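Local coordinates for protein SusD homolog (Bacteroides thetaiotaomicron VPI-5482, PDB 3FDH) that probably binds glycans at the outer membrane, as a SusD/RagB-family lipoprotein that would hand them to a partner transporter, at residues A[432-444]-A[456-468]. Residues are numbered along the deposited sequence; the frame is centred on the assembly and turned at random.
Sequences TETYNDFRRMKGL and NSSKFPLRYPYGN
In the SusD-like fold of this mainly helical protein, one face of helix 431-443 is lined by the irregular loop 460-464, and Tyr-435 and Arg-439, one turn apart, grip two successive carbonyls of that loop. Tyr-435 extends with CG anti to its amide nitrogen (chi1 174°), which carries OH to Pro-461 O at 2.7 Å; the acceptor lies at the ring edge, while the hydroxyl approaches from above the carbonyl plane. Arg-439 NH1 donates to Leu-462 O at 2.8 Å, with the oxygen close to the guanidinium plane and an N-H...O angle of 159°. Arg-439 NE lies over the rim of one face of the Tyr-435 ring, and NH2 also bonds Asp-125 O at the end of helix 106-127. The end of the Phe-460 ring rests against Phe-438, Lys-442 and Tyr-435, its CZ 3.7 Å from Phe-438 CD2 and its CE2 3.9 Å from Lys-442 CD; the two phenylalanine rings are inclined at 53°. Tyr-464 CE1 packs 3.6 Å from Tyr-435 CE2, the two rings oblique to each other, and the Tyr-464 hydroxyl is hydrogen-bonded to Ile-41 O on helix 40-48. A phenylalanine in place of Tyr-435 would probably keep much of the ring packing but leave Pro-461 O without its hydroxyl donor. Two consecutive loop carbonyls thus receive donors from helix side chains, and aromatic packing fills in around them, which would tether a loop that makes no backbone hydrogen bond to the helix.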
ATOM      1  N   THR A 432      -3.016  -0.439  -0.425  1.00 29.14           N
ATOM      2  CA  THR A 432      -3.099   0.956   0.019  1.00 28.00           C
ATOM      3  C   THR A 432      -2.585   1.852  -1.118  1.00 28.16           C
ATOM      4  O   THR A 432      -3.237   2.781  -1.607  1.00 27.79           O
ATOM      5  CB  THR A 432      -2.224   1.136   1.290  1.00 30.18           C
ATOM      6  OG1 THR A 432      -2.852   0.467   2.398  1.00 29.52           O
ATOM      7  CG2 THR A 432      -2.030   2.585   1.648  1.00 26.30           C
ATOM      8  N   GLU A 433      -1.391   1.542  -1.565  1.00 26.04           N
ATOM      9  CA  GLU A 433      -0.755   2.325  -2.635  1.00 28.09           C
ATOM     10  C   GLU A 433      -1.460   2.116  -3.995  1.00 27.88           C
ATOM     11  O   GLU A 433      -1.566   3.028  -4.788  1.00 30.32           O
ATOM     12  CB  GLU A 433       0.748   2.030  -2.674  1.00 27.73           C
ATOM     13  CG  GLU A 433       1.550   2.796  -3.697  1.00 33.06           C
ATOM     14  CD  GLU A 433       1.563   4.301  -3.469  1.00 31.41           C
ATOM     15  OE1 GLU A 433       1.148   4.769  -2.409  1.00 32.92           O
ATOM     16  OE2 GLU A 433       2.046   5.013  -4.369  1.00 34.73           O
ATOM     17  N   THR A 434      -1.958   0.921  -4.257  1.00 26.96           N
ATOM     18  CA  THR A 434      -2.654   0.673  -5.542  1.00 28.22           C
ATOM     19  C   THR A 434      -3.888   1.513  -5.688  1.00 28.47           C
ATOM     20  O   THR A 434      -4.224   1.996  -6.771  1.00 27.99           O
ATOM     21  CB  THR A 434      -3.013  -0.730  -5.712  1.00 29.37           C
ATOM     22  OG1 THR A 434      -1.786  -1.452  -5.865  1.00 28.54           O
ATOM     23  CG2 THR A 434      -3.887  -0.911  -6.972  1.00 27.85           C
ATOM     24  N   TYR A 435      -4.482   1.751  -4.536  1.00 28.16           N
ATOM     25  CA  TYR A 435      -5.687   2.590  -4.441  1.00 28.61           C
ATOM     26  C   TYR A 435      -5.379   4.085  -4.708  1.00 29.47           C
ATOM     27  O   TYR A 435      -6.162   4.790  -5.342  1.00 28.47           O
ATOM     28  CB  TYR A 435      -6.321   2.373  -3.091  1.00 30.62           C
ATOM     29  CG  TYR A 435      -7.481   3.262  -2.800  1.00 26.50           C
ATOM     30  CD1 TYR A 435      -8.718   3.073  -3.441  1.00 32.89           C
ATOM     31  CD2 TYR A 435      -7.384   4.233  -1.832  1.00 31.57           C
ATOM     32  CE1 TYR A 435      -9.784   3.888  -3.160  1.00 27.52           C
ATOM     33  CE2 TYR A 435      -8.440   5.028  -1.532  1.00 26.32           C
ATOM     34  CZ  TYR A 435      -9.645   4.853  -2.182  1.00 32.85           C
ATOM     35  OH  TYR A 435     -10.659   5.677  -1.812  1.00 29.95           O
ATOM     36  N   ASN A 436      -4.207   4.524  -4.288  1.00 30.44           N
ATOM     37  CA  ASN A 436      -3.701   5.848  -4.646  1.00 30.30           C
ATOM     38  C   ASN A 436      -3.489   5.911  -6.151  1.00 28.95           C
ATOM     39  O   ASN A 436      -3.935   6.839  -6.790  1.00 30.73           O
ATOM     40  CB  ASN A 436      -2.393   6.187  -3.952  1.00 32.04           C
ATOM     41  CG  ASN A 436      -2.551   6.368  -2.464  1.00 30.62           C
ATOM     42  OD1 ASN A 436      -3.583   6.889  -2.007  1.00 29.58           O
ATOM     43  ND2 ASN A 436      -1.533   5.929  -1.690  1.00 29.33           N
ATOM     44  N   ASP A 437      -2.809   4.915  -6.725  1.00 28.18           N
ATOM     45  CA  ASP A 437      -2.560   4.935  -8.161  1.00 27.90           C
ATOM     46  C   ASP A 437      -3.861   4.971  -8.943  1.00 29.10           C
ATOM     47  O   ASP A 437      -4.004   5.658  -9.953  1.00 30.28           O
ATOM     48  CB  ASP A 437      -1.793   3.693  -8.626  1.00 29.16           C
ATOM     49  CG  ASP A 437      -0.259   3.732  -8.314  1.00 27.63           C
ATOM     50  OD1 ASP A 437       0.391   4.785  -8.485  1.00 31.20           O
ATOM     51  OD2 ASP A 437       0.316   2.658  -8.030  1.00 34.49           O
ATOM     52  N   PHE A 438      -4.873   4.285  -8.420  1.00 30.27           N
ATOM     53  CA  PHE A 438      -6.135   4.133  -9.166  1.00 28.88           C
ATOM     54  C   PHE A 438      -6.817   5.462  -9.234  1.00 27.74           C
ATOM     55  O   PHE A 438      -7.312   5.911 -10.279  1.00 29.03           O
ATOM     56  CB  PHE A 438      -7.099   3.108  -8.483  1.00 28.04           C
ATOM     57  CG  PHE A 438      -8.314   2.823  -9.312  1.00 28.82           C
ATOM     58  CD1 PHE A 438      -8.287   1.891 -10.317  1.00 30.32           C
ATOM     59  CD2 PHE A 438      -9.445   3.548  -9.143  1.00 31.07           C
ATOM     60  CE1 PHE A 438      -9.379   1.691 -11.113  1.00 33.12           C
ATOM     61  CE2 PHE A 438     -10.539   3.343  -9.916  1.00 35.69           C
ATOM     62  CZ  PHE A 438     -10.517   2.416 -10.913  1.00 28.31           C
ATOM     63  N   ARG A 439      -6.831   6.105  -8.092  1.00 27.69           N
ATOM     64  CA  ARG A 439      -7.475   7.392  -7.983  1.00 27.69           C
ATOM     65  C   ARG A 439      -6.677   8.478  -8.730  1.00 28.31           C
ATOM     66  O   ARG A 439      -7.225   9.434  -9.273  1.00 25.04           O
ATOM     67  CB  ARG A 439      -7.664   7.797  -6.519  1.00 27.75           C
ATOM     68  CG  ARG A 439      -8.677   6.961  -5.787  1.00 27.22           C
ATOM     69  CD  ARG A 439      -8.813   7.507  -4.363  1.00 26.73           C
ATOM     70  NE  ARG A 439      -7.599   7.292  -3.589  1.00 25.39           N
ATOM     71  CZ  ARG A 439      -7.270   7.947  -2.497  1.00 26.15           C
ATOM     72  NH1 ARG A 439      -8.037   8.919  -2.087  1.00 27.71           N
ATOM     73  NH2 ARG A 439      -6.146   7.679  -1.893  1.00 28.40           N
ATOM     74  N   ARG A 440      -5.375   8.298  -8.794  1.00 28.66           N
ATOM     75  CA  ARG A 440      -4.539   9.278  -9.496  1.00 29.14           C
ATOM     76  C   ARG A 440      -4.883   9.152 -10.962  1.00 27.47           C
ATOM     77  O   ARG A 440      -5.036  10.171 -11.644  1.00 28.55           O
ATOM     78  CB  ARG A 440      -3.058   9.061  -9.231  1.00 30.80           C
ATOM     79  CG  ARG A 440      -2.152   9.895 -10.102  1.00 29.78           C
ATOM     80  CD  ARG A 440      -0.711   9.819  -9.666  1.00 30.87           C
ATOM     81  NE  ARG A 440      -0.168   8.477  -9.667  1.00 30.17           N
ATOM     82  CZ  ARG A 440       0.430   7.919 -10.727  1.00 23.77           C
ATOM     83  NH1 ARG A 440       0.521   8.577 -11.884  1.00 25.11           N
ATOM     84  NH2 ARG A 440       0.876   6.692 -10.634  1.00 30.60           N
HETATM   85  N   MSE A 441      -4.982   7.913 -11.451  1.00 28.46           N
HETATM   86  CA  MSE A 441      -5.389   7.656 -12.862  1.00 27.37           C
HETATM   87  C   MSE A 441      -6.742   8.284 -13.167  1.00 28.65           C
HETATM   88  O   MSE A 441      -6.960   8.845 -14.249  1.00 28.90           O
HETATM   89  CB  MSE A 441      -5.449   6.200 -13.190  1.00 32.09           C
HETATM   90  CG  MSE A 441      -4.075   5.800 -13.536  1.00 19.81           C
HETATM   91 SE   MSE A 441      -3.661   3.926 -14.005  0.75 24.49          SE
HETATM   92  CE  MSE A 441      -3.626   3.085 -12.329  1.00 30.74           C
ATOM     93  N   LYS A 442      -7.657   8.158 -12.208  1.00 28.80           N
ATOM     94  CA  LYS A 442      -8.958   8.792 -12.340  1.00 29.21           C
ATOM     95  C   LYS A 442      -8.850  10.299 -12.568  1.00 29.98           C
ATOM     96  O   LYS A 442      -9.493  10.854 -13.475  1.00 27.97           O
ATOM     97  CB  LYS A 442      -9.848   8.565 -11.119  1.00 30.98           C
ATOM     98  CG  LYS A 442     -10.553   7.284 -11.140  1.00 37.45           C
ATOM     99  CD  LYS A 442     -11.602   7.134 -10.007  1.00 34.28           C
ATOM    100  CE  LYS A 442     -12.831   7.980 -10.188  1.00 32.74           C
ATOM    101  NZ  LYS A 442     -13.709   7.648 -11.335  1.00 36.06           N
ATOM    102  N   GLY A 443      -8.034  10.951 -11.743  1.00 28.64           N
ATOM    103  CA  GLY A 443      -7.816  12.379 -11.871  1.00 29.15           C
ATOM    104  C   GLY A 443      -7.190  12.756 -13.204  1.00 29.86           C
ATOM    105  O   GLY A 443      -7.438  13.831 -13.722  1.00 30.80           O
ATOM    106  N   LEU A 444      -6.438  11.831 -13.785  1.00 29.74           N
ATOM    107  CA  LEU A 444      -5.759  12.024 -15.078  1.00 31.21           C
ATOM    108  C   LEU A 444      -6.660  11.572 -16.238  1.00 30.40           C
ATOM    109  O   LEU A 444      -6.291  11.606 -17.394  1.00 30.53           O
ATOM    110  CB  LEU A 444      -4.443  11.232 -15.122  1.00 30.13           C
ATOM    111  CG  LEU A 444      -3.384  11.672 -14.124  1.00 28.69           C
ATOM    112  CD1 LEU A 444      -2.161  10.753 -14.123  1.00 28.73           C
ATOM    113  CD2 LEU A 444      -2.998  13.126 -14.437  1.00 32.80           C
ATOM    114  N   ASN A 456     -20.249   0.941  -8.159  1.00 31.70           N
ATOM    115  CA  ASN A 456     -19.302   2.015  -8.469  1.00 31.82           C
ATOM    116  C   ASN A 456     -19.879   3.110  -9.370  1.00 34.44           C
ATOM    117  O   ASN A 456     -19.206   4.110  -9.630  1.00 35.99           O
ATOM    118  CB  ASN A 456     -18.051   1.434  -9.135  1.00 30.98           C
ATOM    119  CG  ASN A 456     -17.110   0.825  -8.155  1.00 31.74           C
ATOM    120  OD1 ASN A 456     -17.267   0.957  -6.941  1.00 31.94           O
ATOM    121  ND2 ASN A 456     -16.099   0.187  -8.669  1.00 27.91           N
ATOM    122  N   SER A 457     -21.124   2.914  -9.811  1.00 34.42           N
ATOM    123  CA  SER A 457     -21.796   3.861 -10.696  1.00 35.56           C
ATOM    124  C   SER A 457     -21.971   5.167  -9.947  1.00 35.01           C
ATOM    125  O   SER A 457     -21.786   6.254 -10.489  1.00 36.72           O
ATOM    126  CB  SER A 457     -23.152   3.330 -11.173  1.00 36.13           C
ATOM    127  OG  SER A 457     -23.963   2.966 -10.065  1.00 42.85           O
ATOM    128  N   SER A 458     -22.296   5.044  -8.662  1.00 33.16           N
ATOM    129  CA  SER A 458     -22.430   6.210  -7.801  1.00 31.27           C
ATOM    130  C   SER A 458     -21.728   6.081  -6.452  1.00 29.59           C
ATOM    131  O   SER A 458     -21.661   7.053  -5.704  1.00 27.48           O
ATOM    132  CB  SER A 458     -23.892   6.481  -7.525  1.00 29.76           C
ATOM    133  OG  SER A 458     -24.455   5.399  -6.792  1.00 32.59           O
ATOM    134  N   LYS A 459     -21.164   4.916  -6.159  1.00 28.55           N
ATOM    135  CA  LYS A 459     -20.533   4.686  -4.866  1.00 29.87           C
ATOM    136  C   LYS A 459     -19.113   4.161  -4.846  1.00 28.67           C
ATOM    137  O   LYS A 459     -18.757   3.329  -4.014  1.00 30.46           O
ATOM    138  CB  LYS A 459     -21.407   3.802  -3.982  1.00 30.64           C
ATOM    139  CG  LYS A 459     -22.589   4.613  -3.457  1.00 35.08           C
ATOM    140  CD  LYS A 459     -23.470   3.766  -2.639  1.00 39.69           C
ATOM    141  CE  LYS A 459     -24.341   4.614  -1.830  1.00 45.14           C
ATOM    142  NZ  LYS A 459     -25.170   3.690  -1.018  1.00 54.45           N
ATOM    143  N   PHE A 460     -18.302   4.661  -5.770  1.00 27.46           N
ATOM    144  CA  PHE A 460     -16.880   4.383  -5.720  1.00 28.51           C
ATOM    145  C   PHE A 460     -16.239   5.385  -4.770  1.00 28.47           C
ATOM    146  O   PHE A 460     -16.320   6.587  -4.999  1.00 32.59           O
ATOM    147  CB  PHE A 460     -16.196   4.523  -7.071  1.00 29.37           C
ATOM    148  CG  PHE A 460     -14.746   4.266  -6.964  1.00 27.92           C
ATOM    149  CD1 PHE A 460     -14.284   2.976  -6.770  1.00 29.71           C
ATOM    150  CD2 PHE A 460     -13.842   5.312  -6.944  1.00 28.55           C
ATOM    151  CE1 PHE A 460     -12.946   2.718  -6.570  1.00 32.14           C
ATOM    152  CE2 PHE A 460     -12.514   5.065  -6.798  1.00 28.99           C
ATOM    153  CZ  PHE A 460     -12.050   3.761  -6.594  1.00 31.27           C
ATOM    154  N   PRO A 461     -15.621   4.915  -3.670  1.00 29.07           N
ATOM    155  CA  PRO A 461     -15.065   5.893  -2.758  1.00 29.05           C
ATOM    156  C   PRO A 461     -13.790   6.556  -3.226  1.00 29.94           C
ATOM    157  O   PRO A 461     -12.768   5.912  -3.454  1.00 29.03           O
ATOM    158  CB  PRO A 461     -14.786   5.086  -1.494  1.00 29.84           C
ATOM    159  CG  PRO A 461     -14.617   3.677  -1.967  1.00 31.17           C
ATOM    160  CD  PRO A 461     -15.280   3.535  -3.298  1.00 30.80           C
ATOM    161  N   LEU A 462     -13.868   7.876  -3.304  1.00 29.83           N
ATOM    162  CA  LEU A 462     -12.740   8.690  -3.804  1.00 29.63           C
ATOM    163  C   LEU A 462     -11.756   8.994  -2.700  1.00 29.86           C
ATOM    164  O   LEU A 462     -10.673   9.537  -2.930  1.00 29.03           O
ATOM    165  CB  LEU A 462     -13.255  10.011  -4.357  1.00 28.59           C
ATOM    166  CG  LEU A 462     -14.279   9.889  -5.472  1.00 31.07           C
ATOM    167  CD1 LEU A 462     -14.795  11.252  -5.892  1.00 24.17           C
ATOM    168  CD2 LEU A 462     -13.663   9.280  -6.634  1.00 25.35           C
ATOM    169  N   ARG A 463     -12.178   8.634  -1.497  1.00 29.27           N
ATOM    170  CA  ARG A 463     -11.404   8.890  -0.275  1.00 28.43           C
ATOM    171  C   ARG A 463     -12.020   8.147   0.883  1.00 27.45           C
ATOM    172  O   ARG A 463     -13.099   7.564   0.725  1.00 28.31           O
ATOM    173  CB  ARG A 463     -11.444  10.398   0.044  1.00 26.47           C
ATOM    174  CG  ARG A 463     -12.816  10.954   0.330  1.00 27.17           C
ATOM    175  CD  ARG A 463     -12.884  12.430  -0.069  1.00 26.95           C
ATOM    176  NE  ARG A 463     -12.078  13.300   0.783  1.00 27.76           N
ATOM    177  CZ  ARG A 463     -11.682  14.524   0.472  1.00 28.58           C
ATOM    178  NH1 ARG A 463     -11.958  15.052  -0.715  1.00 29.90           N
ATOM    179  NH2 ARG A 463     -10.975  15.209   1.360  1.00 28.36           N
ATOM    180  N   TYR A 464     -11.354   8.225   2.042  1.00 28.88           N
ATOM    181  CA  TYR A 464     -11.847   7.619   3.294  1.00 27.64           C
ATOM    182  C   TYR A 464     -12.489   8.718   4.136  1.00 26.42           C
ATOM    183  O   TYR A 464     -11.975   9.846   4.170  1.00 29.07           O
ATOM    184  CB  TYR A 464     -10.750   6.995   4.125  1.00 26.69           C
ATOM    185  CG  TYR A 464     -10.234   5.697   3.502  1.00 20.79           C
ATOM    186  CD1 TYR A 464     -10.501   5.430   2.189  1.00 23.81           C
ATOM    187  CD2 TYR A 464      -9.489   4.805   4.239  1.00 28.91           C
ATOM    188  CE1 TYR A 464     -10.006   4.257   1.604  1.00 22.48           C
ATOM    189  CE2 TYR A 464      -9.022   3.679   3.678  1.00 27.56           C
ATOM    190  CZ  TYR A 464      -9.277   3.402   2.389  1.00 27.52           C
ATOM    191  OH  TYR A 464      -8.733   2.211   1.903  1.00 27.47           O
ATOM    192  N   PRO A 465     -13.564   8.379   4.874  1.00 26.27           N
ATOM    193  CA  PRO A 465     -14.148   9.398   5.722  1.00 25.92           C
ATOM    194  C   PRO A 465     -13.320   9.717   6.975  1.00 26.70           C
ATOM    195  O   PRO A 465     -12.633   8.855   7.546  1.00 26.50           O
ATOM    196  CB  PRO A 465     -15.493   8.767   6.139  1.00 26.18           C
ATOM    197  CG  PRO A 465     -15.255   7.287   6.058  1.00 26.44           C
ATOM    198  CD  PRO A 465     -14.382   7.142   4.858  1.00 27.06           C
ATOM    199  N   TYR A 466     -13.396  10.966   7.386  1.00 26.22           N
ATOM    200  CA  TYR A 466     -12.706  11.425   8.605  1.00 27.22           C
ATOM    201  C   TYR A 466     -13.181  10.644   9.832  1.00 29.18           C
ATOM    202  O   TYR A 466     -14.359  10.238   9.948  1.00 30.05           O
ATOM    203  CB  TYR A 466     -12.931  12.919   8.864  1.00 30.27           C
ATOM    204  CG  TYR A 466     -12.443  13.857   7.762  1.00 31.58           C
ATOM    205  CD1 TYR A 466     -11.087  14.049   7.537  1.00 28.90           C
ATOM    206  CD2 TYR A 466     -13.345  14.545   6.955  1.00 31.58           C
ATOM    207  CE1 TYR A 466     -10.631  14.897   6.507  1.00 29.24           C
ATOM    208  CE2 TYR A 466     -12.900  15.413   5.938  1.00 31.25           C
ATOM    209  CZ  TYR A 466     -11.551  15.595   5.736  1.00 29.91           C
ATOM    210  OH  TYR A 466     -11.124  16.431   4.735  1.00 30.56           O
ATOM    211  N   GLY A 467     -12.259  10.491  10.775  1.00 28.86           N
ATOM    212  CA  GLY A 467     -12.522   9.753  12.007  1.00 29.47           C
ATOM    213  C   GLY A 467     -13.468  10.498  12.886  1.00 28.08           C
ATOM    214  O   GLY A 467     -13.384  11.711  13.025  1.00 30.14           O
ATOM    215  N   ASN A 468     -14.381   9.759  13.500  1.00 30.98           N
ATOM    216  CA  ASN A 468     -15.416  10.379  14.338  1.00 29.79           C
ATOM    217  C   ASN A 468     -14.823  10.983  15.594  1.00 29.90           C
ATOM    218  O   ASN A 468     -15.446  11.805  16.266  1.00 31.22           O
ATOM    219  CB  ASN A 468     -16.585   9.423  14.683  1.00 31.21           C
ATOM    220  CG  ASN A 468     -16.167   8.238  15.535  1.00 36.33           C
ATOM    221  OD1 ASN A 468     -15.545   7.319  15.056  1.00 36.38           O
ATOM    222  ND2 ASN A 468     -16.550   8.247  16.800  1.00 42.93           N
TER